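Local coordinates for protein ethylbenzene dehydrogenase alpha-subunit (Aromatoleum aromaticum, PDB 2IVF) that belongs to the molybdopterin oxidoreductase family and carries a molybdenum atom held with two pterin dinucleotide ligands, and an iron/sulfur cluster, at residues W163-D176 and L693-L707. Sequence-based numbering, arbitrary orientation.
Sequences WDEAAGDIADSIID and LILKKVGERAAARGL
D172 is shared by two arginines of 693-707, R701 and R705, and R705 also grips D176. R701 NH2 meets OD2 of D172 at 3.2 Å on its syn lone pair, close to the guanidinium plane; the two flat groups are 77° apart. R705 NH1 reaches OD1 of D172 at 3.0 Å, from above the carboxylate plane. R705 NH2 forms a salt bridge with D176 OD1 at 2.7 Å, nearly in line with the C-O bond. I175 CG2 lies over one face of the R705 guanidinium, while D172 and D176 meet its edge; together they probably limit its rotation. Because chi1 of I175 (-66°) places CG1 beside the backbone N, CG2 lies anti to that N and also presses on L707 CD1 at a tight 3.4 Å. L707 follows G706, whose positive phi closes the helix in a Schellman motif.

Near the crossing, A171 is a knob among I694, K697, V698 and R701; its CB is 3.6 Å from V698 CG2. A167 and G168 are also small, and the axes approach to 8.3 Å. K697 bends at chi2 and runs over A167 to D164, where NZ forms a salt bridge with OD1 at 2.8 Å, from above the carboxylate plane. Its NZ also bonds E700 and a water. On the side of the sheet, I170 CG2 and I174 CD1 meet I694 CG2, and I170 and I694 both rest on F633 of strand 631-636. The pair is a knobs-into-holes crossing at -63° of two helices packed on a mixed sheet, within an alpha/beta region of the molybdopterin oxidoreductase fold.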
loop_
_atom_site.group_PDB
_atom_site.type_symbol
_atom_site.label_atom_id
_atom_site.label_comp_id
_atom_site.label_asym_id
_atom_site.label_seq_id
_atom_site.Cartn_x
_atom_site.Cartn_y
_atom_site.Cartn_z
ATOM N N TRP A 163 27.218 20.251 -5.485
ATOM C CA TRP A 163 26.988 20.155 -4.050
ATOM C C TRP A 163 27.672 21.332 -3.337
ATOM O O TRP A 163 27.188 21.872 -2.366
ATOM C CB TRP A 163 27.541 18.851 -3.501
ATOM C CG TRP A 163 26.606 17.758 -3.538
ATOM C CD1 TRP A 163 26.497 16.813 -4.493
ATOM C CD2 TRP A 163 25.621 17.476 -2.566
ATOM N NE1 TRP A 163 25.471 15.947 -4.195
ATOM C CE2 TRP A 163 24.930 16.326 -2.992
ATOM C CE3 TRP A 163 25.251 18.082 -1.362
ATOM C CZ2 TRP A 163 23.897 15.764 -2.257
ATOM C CZ3 TRP A 163 24.233 17.520 -0.627
ATOM C CH2 TRP A 163 23.560 16.375 -1.078
ATOM N N ASP A 164 28.810 21.717 -3.828
ATOM C CA ASP A 164 29.527 22.822 -3.230
ATOM C C ASP A 164 28.724 24.119 -3.253
ATOM O O ASP A 164 28.631 24.823 -2.256
ATOM C CB ASP A 164 30.811 23.029 -3.986
ATOM C CG ASP A 164 31.827 23.727 -3.169
ATOM O OD1 ASP A 164 32.390 23.045 -2.288
ATOM O OD2 ASP A 164 32.032 24.943 -3.420
ATOM N N GLU A 165 28.162 24.435 -4.404
ATOM C CA GLU A 165 27.346 25.642 -4.533
ATOM C C GLU A 165 26.114 25.549 -3.662
ATOM O O GLU A 165 25.807 26.489 -2.902
ATOM C CB GLU A 165 26.931 25.862 -5.987
ATOM C CG GLU A 165 25.812 26.912 -6.150
ATOM C CD GLU A 165 25.664 27.461 -7.550
ATOM O OE1 GLU A 165 26.399 27.041 -8.450
ATOM O OE2 GLU A 165 24.825 28.348 -7.735
ATOM N N ALA A 166 25.426 24.402 -3.749
ATOM C CA ALA A 166 24.140 24.159 -3.051
ATOM C C ALA A 166 24.304 24.165 -1.520
ATOM O O ALA A 166 23.616 24.908 -0.810
ATOM C CB ALA A 166 23.514 22.878 -3.546
ATOM N N ALA A 167 25.279 23.414 -1.021
ATOM C CA ALA A 167 25.576 23.423 0.417
ATOM C C ALA A 167 26.068 24.786 0.875
ATOM O O ALA A 167 25.768 25.214 1.988
ATOM C CB ALA A 167 26.596 22.330 0.756
ATOM N N GLY A 168 26.816 25.475 0.016
ATOM C CA GLY A 168 27.273 26.840 0.289
ATOM C C GLY A 168 26.130 27.837 0.441
ATOM O O GLY A 168 26.128 28.666 1.365
ATOM N N ASP A 169 25.148 27.768 -0.452
ATOM C CA ASP A 169 24.002 28.695 -0.351
ATOM C C ASP A 169 23.227 28.405 0.906
ATOM O O ASP A 169 22.747 29.313 1.576
ATOM C CB ASP A 169 23.025 28.568 -1.520
ATOM C CG ASP A 169 23.590 29.074 -2.831
ATOM O OD1 ASP A 169 24.678 29.680 -2.837
ATOM O OD2 ASP A 169 22.910 28.854 -3.857
ATOM N N ILE A 170 23.068 27.126 1.214
ATOM C CA ILE A 170 22.358 26.757 2.415
ATOM C C ILE A 170 23.073 27.288 3.651
ATOM O O ILE A 170 22.439 27.852 4.556
ATOM C CB ILE A 170 22.189 25.237 2.527
ATOM C CG1 ILE A 170 21.276 24.744 1.403
ATOM C CG2 ILE A 170 21.646 24.892 3.909
ATOM C CD1 ILE A 170 21.333 23.230 1.141
ATOM N N ALA A 171 24.386 27.108 3.694
ATOM C CA ALA A 171 25.175 27.547 4.833
ATOM C C ALA A 171 25.121 29.042 5.004
ATOM O O ALA A 171 25.018 29.558 6.116
ATOM C CB ALA A 171 26.613 27.130 4.637
ATOM N N ASP A 172 25.249 29.756 3.898
ATOM C CA ASP A 172 25.118 31.207 3.967
ATOM C C ASP A 172 23.758 31.631 4.510
ATOM O O ASP A 172 23.681 32.609 5.263
ATOM C CB ASP A 172 25.342 31.828 2.605
ATOM C CG ASP A 172 26.799 32.099 2.313
ATOM O OD1 ASP A 172 27.639 32.226 3.240
ATOM O OD2 ASP A 172 27.103 32.188 1.117
ATOM N N SER A 173 22.685 30.959 4.105
ATOM C CA SER A 173 21.355 31.357 4.599
ATOM C C SER A 173 21.223 31.075 6.123
ATOM O O SER A 173 20.620 31.860 6.877
ATOM C CB SER A 173 20.252 30.671 3.818
ATOM O OG SER A 173 20.132 29.323 4.251
ATOM N N ILE A 174 21.814 29.963 6.573
ATOM C CA ILE A 174 21.875 29.642 8.013
ATOM C C ILE A 174 22.623 30.728 8.802
ATOM O O ILE A 174 22.157 31.242 9.824
ATOM C CB ILE A 174 22.511 28.236 8.242
ATOM C CG1 ILE A 174 21.599 27.139 7.694
ATOM C CG2 ILE A 174 22.792 27.997 9.708
ATOM C CD1 ILE A 174 22.252 25.728 7.702
ATOM N N ILE A 175 23.802 31.067 8.309
ATOM C CA ILE A 175 24.600 32.131 8.862
ATOM C C ILE A 175 23.839 33.445 8.872
ATOM O O ILE A 175 23.773 34.107 9.897
ATOM C CB ILE A 175 25.894 32.294 8.078
ATOM C CG1 ILE A 175 26.765 31.045 8.266
ATOM C CG2 ILE A 175 26.665 33.495 8.556
ATOM C CD1 ILE A 175 27.979 30.987 7.395
ATOM N N ASP A 176 23.250 33.815 7.742
ATOM C CA ASP A 176 22.516 35.101 7.657
ATOM C C ASP A 176 21.450 35.196 8.778
ATOM O O ASP A 176 21.322 36.180 9.486
ATOM C CB ASP A 176 21.802 35.191 6.304
ATOM C CG ASP A 176 22.746 35.470 5.139
ATOM O OD1 ASP A 176 23.883 35.883 5.341
ATOM O OD2 ASP A 176 22.317 35.245 3.993
ATOM N N LEU A 693 28.222 17.859 5.265
ATOM C CA LEU A 693 28.784 18.796 4.307
ATOM C C LEU A 693 28.206 20.189 4.503
ATOM O O LEU A 693 28.940 21.148 4.492
ATOM C CB LEU A 693 28.529 18.336 2.873
ATOM C CG LEU A 693 29.062 19.230 1.728
ATOM C CD1 LEU A 693 30.561 19.596 1.896
ATOM C CD2 LEU A 693 28.817 18.440 0.445
ATOM N N ILE A 694 26.895 20.269 4.704
ATOM C CA ILE A 694 26.277 21.557 5.048
ATOM C C ILE A 694 26.965 22.160 6.268
ATOM O O ILE A 694 27.432 23.332 6.253
ATOM C CB ILE A 694 24.769 21.423 5.320
ATOM C CG1 ILE A 694 24.047 21.078 4.018
ATOM C CG2 ILE A 694 24.253 22.734 5.948
ATOM C CD1 ILE A 694 22.598 20.647 4.142
ATOM N N LEU A 695 27.108 21.362 7.322
ATOM C CA LEU A 695 27.770 21.874 8.524
ATOM C C LEU A 695 29.250 22.284 8.325
ATOM O O LEU A 695 29.696 23.248 8.918
ATOM C CB LEU A 695 27.614 20.877 9.686
ATOM C CG LEU A 695 26.187 20.698 10.159
ATOM C CD1 LEU A 695 26.145 19.707 11.322
ATOM C CD2 LEU A 695 25.554 22.051 10.522
ATOM N N LYS A 696 30.011 21.555 7.507
ATOM C CA LYS A 696 31.388 21.932 7.195
ATOM C C LYS A 696 31.360 23.285 6.509
ATOM O O LYS A 696 32.076 24.217 6.887
ATOM C CB LYS A 696 31.992 20.858 6.279
ATOM C CG LYS A 696 33.476 21.007 5.908
ATOM C CD LYS A 696 33.880 19.948 4.877
ATOM C CE LYS A 696 35.312 20.108 4.331
ATOM N NZ LYS A 696 35.445 21.090 3.154
ATOM N N LYS A 697 30.461 23.408 5.532
ATOM C CA LYS A 697 30.286 24.663 4.785
ATOM C C LYS A 697 29.861 25.809 5.665
ATOM O O LYS A 697 30.310 26.911 5.469
ATOM C CB LYS A 697 29.264 24.489 3.674
ATOM C CG LYS A 697 29.778 23.661 2.519
ATOM C CD LYS A 697 30.714 24.451 1.659
ATOM C CE LYS A 697 31.392 23.576 0.632
ATOM N NZ LYS A 697 32.704 24.143 0.223
ATOM N N VAL A 698 29.004 25.551 6.639
ATOM C CA VAL A 698 28.646 26.573 7.606
ATOM C C VAL A 698 29.905 27.106 8.300
ATOM O O VAL A 698 30.110 28.318 8.375
ATOM C CB VAL A 698 27.624 26.048 8.618
ATOM C CG1 VAL A 698 27.521 26.924 9.789
ATOM C CG2 VAL A 698 26.265 25.870 7.944
ATOM N N GLY A 699 30.743 26.190 8.771
ATOM C CA GLY A 699 32.014 26.543 9.364
ATOM C C GLY A 699 32.915 27.306 8.405
ATOM O O GLY A 699 33.438 28.359 8.752
ATOM N N GLU A 700 33.088 26.778 7.196
ATOM C CA GLU A 700 34.019 27.346 6.208
ATOM C C GLU A 700 33.534 28.742 5.773
ATOM O O GLU A 700 34.312 29.689 5.735
ATOM C CB GLU A 700 34.140 26.422 4.986
ATOM C CG GLU A 700 34.951 25.128 5.240
ATOM C CD GLU A 700 34.994 24.174 4.042
ATOM O OE1 GLU A 700 34.336 24.458 3.013
ATOM O OE2 GLU A 700 35.683 23.123 4.138
ATOM N N ARG A 701 32.236 28.841 5.478
ATOM C CA ARG A 701 31.624 30.089 5.027
ATOM C C ARG A 701 31.666 31.110 6.149
ATOM O O ARG A 701 32.005 32.288 5.926
ATOM C CB ARG A 701 30.187 29.857 4.538
ATOM C CG ARG A 701 30.062 28.900 3.299
ATOM C CD ARG A 701 30.786 29.467 2.095
ATOM N NE ARG A 701 30.184 30.763 1.827
ATOM C CZ ARG A 701 30.839 31.869 1.505
ATOM N NH1 ARG A 701 32.162 31.895 1.362
ATOM N NH2 ARG A 701 30.149 32.983 1.345
ATOM N N ALA A 702 31.397 30.669 7.369
ATOM C CA ALA A 702 31.487 31.583 8.504
ATOM C C ALA A 702 32.897 32.110 8.574
ATOM O O ALA A 702 33.119 33.324 8.738
ATOM C CB ALA A 702 31.109 30.899 9.788
ATOM N N ALA A 703 33.866 31.207 8.419
ATOM C CA ALA A 703 35.277 31.614 8.545
ATOM C C ALA A 703 35.658 32.636 7.466
ATOM O O ALA A 703 36.272 33.664 7.752
ATOM C CB ALA A 703 36.202 30.366 8.478
ATOM N N ALA A 704 35.289 32.343 6.222
ATOM C CA ALA A 704 35.554 33.241 5.095
ATOM C C ALA A 704 34.879 34.601 5.287
ATOM O O ALA A 704 35.390 35.616 4.827
ATOM C CB ALA A 704 35.082 32.596 3.791
ATOM N N ARG A 705 33.729 34.602 5.966
ATOM C CA ARG A 705 32.965 35.814 6.250
ATOM C C ARG A 705 33.424 36.516 7.523
ATOM O O ARG A 705 32.902 37.568 7.877
ATOM C CB ARG A 705 31.478 35.493 6.311
ATOM C CG ARG A 705 30.918 35.137 4.959
ATOM C CD ARG A 705 29.494 34.605 4.990
ATOM N NE ARG A 705 28.529 35.599 5.463
ATOM C CZ ARG A 705 27.217 35.403 5.552
ATOM N NH1 ARG A 705 26.666 34.264 5.180
ATOM N NH2 ARG A 705 26.439 36.371 5.995
ATOM N N GLY A 706 34.419 35.948 8.192
ATOM C CA GLY A 706 34.979 36.541 9.396
ATOM C C GLY A 706 34.038 36.539 10.583
ATOM O O GLY A 706 34.141 37.413 11.451
ATOM N N LEU A 707 33.139 35.555 10.622
ATOM C CA LEU A 707 32.190 35.366 11.707
ATOM C C LEU A 707 32.650 34.177 12.570
ATOM O O LEU A 707 33.242 33.216 12.038
ATOM C CB LEU A 707 30.777 35.105 11.135
ATOM C CG LEU A 707 30.182 36.223 10.244
ATOM C CD1 LEU A 707 28.885 35.806 9.549
ATOM C CD2 LEU A 707 29.970 37.548 11.023
HETATM O O HOH W 1 31.659 26.471 -0.481
#